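Local coordinates for protein 2-methyl-aconitate isomerase (Shewanella oneidensis, PDB 5K87) that catalyses the cis-trans isomerization of 2-methyl-aconitate, by base-catalysed proton abstraction coupled with rotation about the C2-C3 bond, in propionate breakdown through the 2-methylcitrate cycle, at residues 243-248 / 316-321; 308-313 / 320-325; 353-358 / 362-367. The protein carries 1 engineered substitution. All coordinates share one frame; numbering follows the deposited sequence.

Contacts 2 and 3 lie in the buried core, whereas contact 1 is only partly buried and reaches toward the surface. One run of chain serves two of them: residues 316-321 of contact 1 lead into 320-325 of contact 2, and strand 317-318 pairs with strand 308-314. Farther along the same edge, strand 308-314 has strand 352-357 of contact 3 as its parallel neighbour, with backbone bonds from Leu308 and Val310 to Gly356. The chemistry changes with place. An asparagine amide bonds the backbone N and O of one leucine in contact 1, methionines and one water fill contact 2 beside the malonate-binding site, and contact 3 is regular antiparallel sheet with an aromatic, apolar face and an arginine-bearing one.

Contact 1: 243-248 / 316-321; sequences DDINSD and GKLHHA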
loop_
_atom_site.group_PDB
_atom_site.type_symbol
_atom_site.label_atom_id
_atom_site.label_comp_id
_atom_site.label_asym_id
_atom_site.label_seq_id
_atom_site.Cartn_x
_atom_site.Cartn_y
_atom_site.Cartn_z
ATOM N N ASP A 243 -15.522 -2.565 4.406
ATOM C CA ASP A 243 -16.161 -3.410 3.391
ATOM C C ASP A 243 -17.667 -3.175 3.270
ATOM O O ASP A 243 -18.282 -3.581 2.281
ATOM C CB ASP A 243 -15.876 -4.893 3.638
ATOM C CG ASP A 243 -14.416 -5.251 3.425
ATOM O OD1 ASP A 243 -13.724 -4.526 2.678
ATOM O OD2 ASP A 243 -13.961 -6.262 4.005
ATOM N N ASP A 244 -18.260 -2.518 4.262
ATOM C CA ASP A 244 -19.680 -2.192 4.215
ATOM C C ASP A 244 -19.956 -0.982 3.337
ATOM O O ASP A 244 -21.096 -0.768 2.911
ATOM C CB ASP A 244 -20.216 -1.924 5.616
ATOM C CG ASP A 244 -20.161 -3.142 6.503
ATOM O OD1 ASP A 244 -20.496 -4.250 6.026
ATOM O OD2 ASP A 244 -19.781 -2.996 7.680
ATOM N N ILE A 245 -18.928 -0.181 3.074
ATOM C CA ILE A 245 -19.118 1.092 2.375
ATOM C C ILE A 245 -18.250 1.249 1.128
ATOM O O ILE A 245 -18.709 1.772 0.110
ATOM C CB ILE A 245 -18.939 2.293 3.351
ATOM C CG1 ILE A 245 -20.126 2.329 4.327
ATOM C CG2 ILE A 245 -18.818 3.616 2.606
ATOM C CD1 ILE A 245 -20.022 3.363 5.432
ATOM N N ASN A 246 -17.011 0.775 1.186
ATOM C CA ASN A 246 -16.046 1.140 0.154
ATOM C C ASN A 246 -16.203 0.431 -1.185
ATOM O O ASN A 246 -15.597 0.845 -2.167
ATOM C CB ASN A 246 -14.620 1.076 0.686
ATOM C CG ASN A 246 -14.327 2.208 1.638
ATOM O OD1 ASN A 246 -15.104 3.158 1.727
ATOM N ND2 ASN A 246 -13.209 2.121 2.354
ATOM N N SER A 247 -17.043 -0.599 -1.218
ATOM C CA SER A 247 -17.392 -1.255 -2.474
ATOM C C SER A 247 -18.787 -0.839 -2.941
ATOM O O SER A 247 -19.276 -1.323 -3.963
ATOM C CB SER A 247 -17.326 -2.779 -2.323
ATOM O OG SER A 247 -16.003 -3.224 -2.058
ATOM N N ASP A 248 -19.417 0.066 -2.195
ATOM C CA ASP A 248 -20.787 0.503 -2.455
ATOM C C ASP A 248 -20.744 1.862 -3.140
ATOM O O ASP A 248 -20.738 2.912 -2.483
ATOM C CB ASP A 248 -21.558 0.578 -1.133
ATOM C CG ASP A 248 -23.027 0.929 -1.314
ATOM O OD1 ASP A 248 -23.419 1.396 -2.400
ATOM O OD2 ASP A 248 -23.786 0.751 -0.342
ATOM N N GLY A 316 -12.963 10.317 -0.343
ATOM C CA GLY A 316 -13.981 9.526 -1.001
ATOM C C GLY A 316 -14.101 8.080 -0.556
ATOM O O GLY A 316 -14.804 7.291 -1.194
ATOM N N LYS A 317 -13.432 7.714 0.532
ATOM C CA LYS A 317 -13.532 6.360 1.061
ATOM C C LYS A 317 -13.693 6.404 2.564
ATOM O O LYS A 317 -13.169 7.304 3.209
ATOM C CB LYS A 317 -12.263 5.567 0.735
ATOM C CG LYS A 317 -12.065 5.278 -0.746
ATOM C CD LYS A 317 -13.035 4.218 -1.227
ATOM C CE LYS A 317 -12.962 4.058 -2.741
ATOM N NZ LYS A 317 -11.601 3.640 -3.181
ATOM N N LEU A 318 -14.406 5.436 3.128
ATOM C CA LEU A 318 -14.416 5.276 4.573
ATOM C C LEU A 318 -12.991 5.023 5.061
ATOM O O LEU A 318 -12.305 4.124 4.571
ATOM C CB LEU A 318 -15.327 4.117 4.991
ATOM C CG LEU A 318 -15.557 4.064 6.499
ATOM C CD1 LEU A 318 -16.548 5.148 6.906
ATOM C CD2 LEU A 318 -16.046 2.692 6.946
ATOM N N HIS A 319 -12.564 5.822 6.028
ATOM C CA HIS A 319 -11.230 5.735 6.591
ATOM C C HIS A 319 -11.092 4.495 7.468
ATOM O O HIS A 319 -12.018 4.115 8.183
ATOM C CB HIS A 319 -10.948 7.007 7.389
ATOM C CG HIS A 319 -9.523 7.175 7.794
ATOM N ND1 HIS A 319 -9.000 6.585 8.932
ATOM C CD2 HIS A 319 -8.511 7.890 7.248
ATOM C CE1 HIS A 319 -7.734 6.918 9.051
ATOM N NE2 HIS A 319 -7.406 7.708 8.035
ATOM N N HIS A 320 -9.913 3.877 7.428
ATOM C CA HIS A 320 -9.694 2.603 8.103
ATOM C C HIS A 320 -9.681 2.728 9.623
ATOM O O HIS A 320 -9.880 1.741 10.337
ATOM C CB HIS A 320 -8.398 1.955 7.605
ATOM C CG HIS A 320 -7.149 2.613 8.107
ATOM N ND1 HIS A 320 -6.308 2.003 9.011
ATOM C CD2 HIS A 320 -6.593 3.819 7.829
ATOM C CE1 HIS A 320 -5.286 2.801 9.264
ATOM N NE2 HIS A 320 -5.436 3.911 8.566
ATOM N N ALA A 321 -9.439 3.933 10.125
ATOM C CA ALA A 321 -9.372 4.160 11.565
ATOM C C ALA A 321 -10.003 5.527 11.826
ATOM O O ALA A 321 -11.200 5.692 11.611
ATOM C CB ALA A 321 -7.933 4.070 12.060
#
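The side chain of Asn246, in the type I turn 245-248 after helix 242-245, bonds both backbone polar atoms of Leu318 in the short strand 317-318. Leu318 N donates to Asn246 OD1 at 2.8 Å, in the carbonyl plane and on a lone pair. In return Asn246 ND2 gives a nearly straight bond (170°) to Leu318 O at 3.1 Å, with that oxygen almost in the amide plane. Asparagine suits the place because one flat group offers donor and acceptor side by side, and the two bonds together fix its rotation. With an alanine here, Leu318 N is likely to lose this acceptor, and the turn its polar tie to the strand. Leu318 O has a second donor, Gln242 NE2, from helix 242-245.

The amide is also covered by carbon. Lys317 CD rests 3.7 Å from Asn246 CG, brought back over it by a bend at chi2 (-73°), while the lysine's side chain comes close to a bound malonate ion. Farther in, Ile245 and Leu318 cross at about a right angle, and both pack on Phe286 of strand 283-288, a buried spot that suits branched aliphatic residues. Beyond Leu318 the chain enters the substrate site: His319 ND1 accepts from Ala321 N at 2.9 Å, which helps to fix the ring of this substrate-binding residue, whose NE2 hydrogen-bonds a malonate ion. At the inner end of the packing, Ile245 CD1 meets Leu318 CD1 at 4.2 Å.

Contact 2: 308-313 / 320-325; sequences LLVRAL and HAMMGT
The loop leading into helix 324-334 belongs to the substrate site, and here its two methionines, Met322 and Met323, lie against strand 308-314. Met323, inferred to be a proton donor/acceptor position, holds the N-cap place, and the next residue, Gly324, uses its backbone N to bind a malonate ion. Both side chains converge on Ala312, whose small methyl leaves room for two sulfur-bearing chains: Met322 SD sits 3.5 Å from Ala312 CB, and Met323 CE lies 3.8 Å from the same carbon. Bends at chi2 (56°) and chi3 (59°) fold Met322 back, carrying its CE to 3.4 Å from Val310 O and to 4.0 Å from Val310 CG1. Met323 CE likewise ends 3.4 Å from Leu313 O. Unbranched, flexible methionine suits a place where CE must pack against backbone oxygens and methyl carbons. A water bridges the two segments: it accepts from Ala312 N at 3.0 Å and can donate to Ala321 O at 2.9 Å.

Strand 308-314 runs between strands 283-288 and 352-357, and Ala312 also touches Ala285. On the helix side, Ile330 of helix 324-334 packs against both Val310 and Met322, while Phe355 of strand 352-357 touches Met322.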
loop_
_atom_site.group_PDB
_atom_site.type_symbol
_atom_site.label_atom_id
_atom_site.label_comp_id
_atom_site.label_asym_id
_atom_site.label_seq_id
_atom_site.Cartn_x
_atom_site.Cartn_y
_atom_site.Cartn_z
ATOM N N LEU A 308 -19.161 7.035 22.219
ATOM C CA LEU A 308 -19.915 7.156 20.968
ATOM C C LEU A 308 -19.160 6.425 19.864
ATOM O O LEU A 308 -18.019 5.999 20.057
ATOM C CB LEU A 308 -20.138 8.627 20.572
ATOM C CG LEU A 308 -18.930 9.385 20.012
ATOM C CD1 LEU A 308 -19.404 10.623 19.274
ATOM C CD2 LEU A 308 -17.938 9.780 21.099
ATOM N N LEU A 309 -19.810 6.274 18.717
ATOM C CA LEU A 309 -19.190 5.725 17.516
ATOM C C LEU A 309 -19.031 6.834 16.499
ATOM O O LEU A 309 -19.936 7.655 16.319
ATOM C CB LEU A 309 -20.087 4.654 16.914
ATOM C CG LEU A 309 -20.433 3.510 17.860
ATOM C CD1 LEU A 309 -21.256 2.476 17.123
ATOM C CD2 LEU A 309 -19.191 2.885 18.468
ATOM N N VAL A 310 -17.879 6.868 15.828
ATOM C CA VAL A 310 -17.683 7.785 14.714
ATOM C C VAL A 310 -16.971 7.079 13.577
ATOM O O VAL A 310 -15.954 6.411 13.787
ATOM C CB VAL A 310 -16.858 9.038 15.098
ATOM C CG1 VAL A 310 -16.886 10.043 13.948
ATOM C CG2 VAL A 310 -17.376 9.687 16.386
ATOM N N ARG A 311 -17.518 7.231 12.378
ATOM C CA ARG A 311 -16.889 6.762 11.147
ATOM C C ARG A 311 -16.676 7.988 10.282
ATOM O O ARG A 311 -17.545 8.855 10.222
ATOM C CB ARG A 311 -17.815 5.787 10.432
ATOM C CG ARG A 311 -17.501 4.325 10.679
ATOM C CD ARG A 311 -17.525 3.928 12.143
ATOM N NE ARG A 311 -17.420 2.478 12.256
ATOM C CZ ARG A 311 -17.142 1.821 13.378
ATOM N NH1 ARG A 311 -16.952 2.469 14.520
ATOM N NH2 ARG A 311 -17.074 0.505 13.355
ATOM N N ALA A 312 -15.539 8.087 9.602
ATOM C CA ALA A 312 -15.296 9.241 8.745
ATOM C C ALA A 312 -14.825 8.813 7.372
ATOM O O ALA A 312 -14.239 7.737 7.214
ATOM C CB ALA A 312 -14.278 10.170 9.374
ATOM N N LEU A 313 -15.081 9.654 6.379
ATOM C CA LEU A 313 -14.530 9.445 5.048
ATOM C C LEU A 313 -13.357 10.367 4.816
ATOM O O LEU A 313 -13.305 11.472 5.352
ATOM C CB LEU A 313 -15.587 9.697 3.963
ATOM C CG LEU A 313 -16.572 8.559 3.710
ATOM C CD1 LEU A 313 -17.671 8.554 4.766
ATOM C CD2 LEU A 313 -17.163 8.671 2.307
ATOM N N HIS A 320 -9.913 3.877 7.428
ATOM C CA HIS A 320 -9.694 2.603 8.103
ATOM C C HIS A 320 -9.681 2.728 9.623
ATOM O O HIS A 320 -9.880 1.741 10.337
ATOM C CB HIS A 320 -8.398 1.955 7.605
ATOM C CG HIS A 320 -7.149 2.613 8.107
ATOM N ND1 HIS A 320 -6.308 2.003 9.011
ATOM C CD2 HIS A 320 -6.593 3.819 7.829
ATOM C CE1 HIS A 320 -5.286 2.801 9.264
ATOM N NE2 HIS A 320 -5.436 3.911 8.566
ATOM N N ALA A 321 -9.439 3.933 10.125
ATOM C CA ALA A 321 -9.372 4.160 11.565
ATOM C C ALA A 321 -10.003 5.527 11.826
ATOM O O ALA A 321 -11.200 5.692 11.611
ATOM C CB ALA A 321 -7.933 4.070 12.060
ATOM N N MET A 322 -9.223 6.512 12.255
ATOM C CA MET A 322 -9.717 7.889 12.261
ATOM C C MET A 322 -8.585 8.862 11.951
ATOM O O MET A 322 -7.466 8.727 12.473
ATOM C CB MET A 322 -10.394 8.257 13.593
ATOM C CG MET A 322 -11.080 9.622 13.581
ATOM S SD MET A 322 -12.321 9.807 12.278
ATOM C CE MET A 322 -13.436 8.476 12.712
ATOM N N MET A 323 -8.861 9.831 11.085
ATOM C CA MET A 323 -7.903 10.901 10.838
ATOM C C MET A 323 -7.661 11.659 12.146
ATOM O O MET A 323 -8.597 11.906 12.921
ATOM C CB MET A 323 -8.430 11.857 9.767
ATOM C CG MET A 323 -8.709 11.209 8.423
ATOM S SD MET A 323 -10.403 10.588 8.258
ATOM C CE MET A 323 -11.318 12.104 8.011
ATOM N N GLY A 324 -6.416 12.032 12.408
ATOM C CA GLY A 324 -6.105 12.758 13.626
ATOM C C GLY A 324 -6.793 14.110 13.687
ATOM O O GLY A 324 -7.247 14.553 14.757
ATOM N N THR A 325 -6.879 14.780 12.541
ATOM C CA THR A 325 -7.608 16.047 12.479
ATOM C C THR A 325 -9.087 15.870 12.821
ATOM O O THR A 325 -9.668 16.673 13.572
ATOM C CB THR A 325 -7.507 16.672 11.098
ATOM O OG1 THR A 325 -7.896 15.691 10.134
ATOM C CG2 THR A 325 -6.080 17.142 10.818
HETATM O O HOH W 1 -13.573 5.899 9.936
#

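Contact 3: 353-358 / 362-367; sequences VRFGHP and LRVGAQ
Four backbone hydrogen bonds join Val353 to Val364 and Phe355 to Leu362, each pair bonding in both directions. Val353 N to Val364 O and Val364 N to Val353 O are both 2.9 Å. At the non-hydrogen-bonded pair between them, Arg354 and Arg363, the CA atoms come within 4.0 Å. Two CA-H...O contacts supplement these bonds, one of them from Arg363 CA to Val353 O at 3.4 Å.

This is the beta hairpin of strands 352-357 and 360-371.

Apolar contacts gather on the face bearing Val353, Phe355, Leu362 and Val364. Phe355 and Leu362 lie side by side, and Leu362 CB makes a CH-pi contact over the ring, 4.1 Å from its centroid. Val364 CG1 instead meets the ring's edge, 3.9 Å from Phe355 CE2. Chi1 of 62° sets Phe355 CG between backbone N and carbonyl carbon, which swings the ring across toward the partner strand. Helix 324-334 packs on this face through Ala327 and Ile330, so bulky apolar residues suit it. Leu362 CB also touches the edge of His357, whose ND1 accepts from Ser359 N.

Long, charged arginines suit the other, more exposed face, offering carbons for packing and charged ends for polar partners. The Arg354 guanidinium lays one face over Arg363 CB, with NH2 3.7 Å from that carbon. Its NH1 bonds Thr361 OG1, while the extended Arg363 chain carries its own guanidinium away, the two planes 48° apart.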
loop_
_atom_site.group_PDB
_atom_site.type_symbol
_atom_site.label_atom_id
_atom_site.label_comp_id
_atom_site.label_asym_id
_atom_site.label_seq_id
_atom_site.Cartn_x
_atom_site.Cartn_y
_atom_site.Cartn_z
ATOM N N VAL A 353 -13.706 12.288 25.270
ATOM C CA VAL A 353 -14.493 11.145 24.840
ATOM C C VAL A 353 -13.583 10.087 24.262
ATOM O O VAL A 353 -12.538 10.393 23.667
ATOM C CB VAL A 353 -15.565 11.496 23.770
ATOM C CG1 VAL A 353 -16.739 12.250 24.393
ATOM C CG2 VAL A 353 -14.951 12.252 22.582
ATOM N N ARG A 354 -13.980 8.837 24.441
ATOM C CA ARG A 354 -13.384 7.737 23.712
ATOM C C ARG A 354 -14.405 7.320 22.682
ATOM O O ARG A 354 -15.540 6.975 23.025
ATOM C CB ARG A 354 -13.064 6.563 24.641
ATOM C CG ARG A 354 -12.328 5.434 23.939
ATOM C CD ARG A 354 -11.904 4.331 24.903
ATOM N NE ARG A 354 -10.778 4.735 25.739
ATOM C CZ ARG A 354 -9.511 4.720 25.337
ATOM N NH1 ARG A 354 -9.207 4.325 24.105
ATOM N NH2 ARG A 354 -8.546 5.105 26.165
ATOM N N PHE A 355 -14.025 7.361 21.412
ATOM C CA PHE A 355 -14.954 6.968 20.371
ATOM C C PHE A 355 -14.494 5.694 19.676
ATOM O O PHE A 355 -13.293 5.386 19.624
ATOM C CB PHE A 355 -15.202 8.109 19.373
ATOM C CG PHE A 355 -13.972 8.549 18.619
ATOM C CD1 PHE A 355 -13.607 7.931 17.427
ATOM C CD2 PHE A 355 -13.182 9.582 19.094
ATOM C CE1 PHE A 355 -12.473 8.341 16.728
ATOM C CE2 PHE A 355 -12.049 9.993 18.400
ATOM C CZ PHE A 355 -11.691 9.370 17.214
ATOM N N GLY A 356 -15.458 4.953 19.150
ATOM C CA GLY A 356 -15.171 3.759 18.391
ATOM C C GLY A 356 -15.167 4.033 16.901
ATOM O O GLY A 356 -16.144 4.534 16.346
ATOM N N HIS A 357 -14.052 3.680 16.265
ATOM C CA HIS A 357 -13.871 3.784 14.823
ATOM C C HIS A 357 -13.656 2.361 14.262
ATOM O O HIS A 357 -13.683 1.391 15.018
ATOM C CB HIS A 357 -12.710 4.743 14.507
ATOM C CG HIS A 357 -11.410 4.374 15.145
ATOM N ND1 HIS A 357 -10.630 3.318 14.712
ATOM C CD2 HIS A 357 -10.736 4.948 16.171
ATOM C CE1 HIS A 357 -9.537 3.259 15.452
ATOM N NE2 HIS A 357 -9.574 4.234 16.342
ATOM N N PRO A 358 -13.484 2.205 12.936
ATOM C CA PRO A 358 -13.425 0.825 12.433
ATOM C C PRO A 358 -12.309 -0.043 13.006
ATOM O O PRO A 358 -12.488 -1.255 13.075
ATOM C CB PRO A 358 -13.262 1.022 10.925
ATOM C CG PRO A 358 -14.019 2.275 10.667
ATOM C CD PRO A 358 -13.638 3.163 11.828
ATOM N N LEU A 362 -10.348 5.428 20.203
ATOM C CA LEU A 362 -9.407 6.535 20.318
ATOM C C LEU A 362 -9.973 7.509 21.338
ATOM O O LEU A 362 -11.133 7.915 21.235
ATOM C CB LEU A 362 -9.227 7.218 18.953
ATOM C CG LEU A 362 -8.072 8.195 18.715
ATOM C CD1 LEU A 362 -7.850 8.347 17.213
ATOM C CD2 LEU A 362 -8.300 9.556 19.351
ATOM N N ARG A 363 -9.166 7.870 22.328
ATOM C CA ARG A 363 -9.558 8.850 23.339
ATOM C C ARG A 363 -8.979 10.216 22.992
ATOM O O ARG A 363 -7.771 10.358 22.753
ATOM C CB ARG A 363 -9.057 8.431 24.722
ATOM C CG ARG A 363 -9.501 9.367 25.831
ATOM C CD ARG A 363 -8.874 8.984 27.163
ATOM N NE ARG A 363 -9.447 9.731 28.281
ATOM C CZ ARG A 363 -9.025 10.929 28.676
ATOM N NH1 ARG A 363 -9.605 11.532 29.706
ATOM N NH2 ARG A 363 -8.025 11.527 28.041
ATOM N N VAL A 364 -9.838 11.223 22.972
ATOM C CA VAL A 364 -9.425 12.590 22.714
ATOM C C VAL A 364 -10.035 13.481 23.789
ATOM O O VAL A 364 -11.209 13.330 24.142
ATOM C CB VAL A 364 -9.839 13.053 21.289
ATOM C CG1 VAL A 364 -11.337 12.816 21.033
ATOM C CG2 VAL A 364 -9.463 14.503 21.068
ATOM N N GLY A 365 -9.231 14.376 24.338
ATOM C CA GLY A 365 -9.726 15.319 25.327
ATOM C C GLY A 365 -9.754 16.711 24.741
ATOM O O GLY A 365 -8.836 17.092 24.029
ATOM N N ALA A 366 -10.807 17.471 25.017
ATOM C CA ALA A 366 -10.870 18.859 24.573
ATOM C C ALA A 366 -11.374 19.727 25.706
ATOM O O ALA A 366 -12.414 19.443 26.310
ATOM C CB ALA A 366 -11.760 19.008 23.361
ATOM N N GLN A 367 -10.622 20.785 25.985
ATOM C CA GLN A 367 -10.892 21.667 27.113
ATOM C C GLN A 367 -11.718 22.878 26.676
ATOM O O GLN A 367 -11.177 23.839 26.122
ATOM C CB GLN A 367 -9.567 22.111 27.729
ATOM C CG GLN A 367 -9.690 23.000 28.951
ATOM C CD GLN A 367 -8.336 23.464 29.459
ATOM O OE1 GLN A 367 -7.294 23.104 28.907
ATOM N NE2 GLN A 367 -8.346 24.268 30.518
#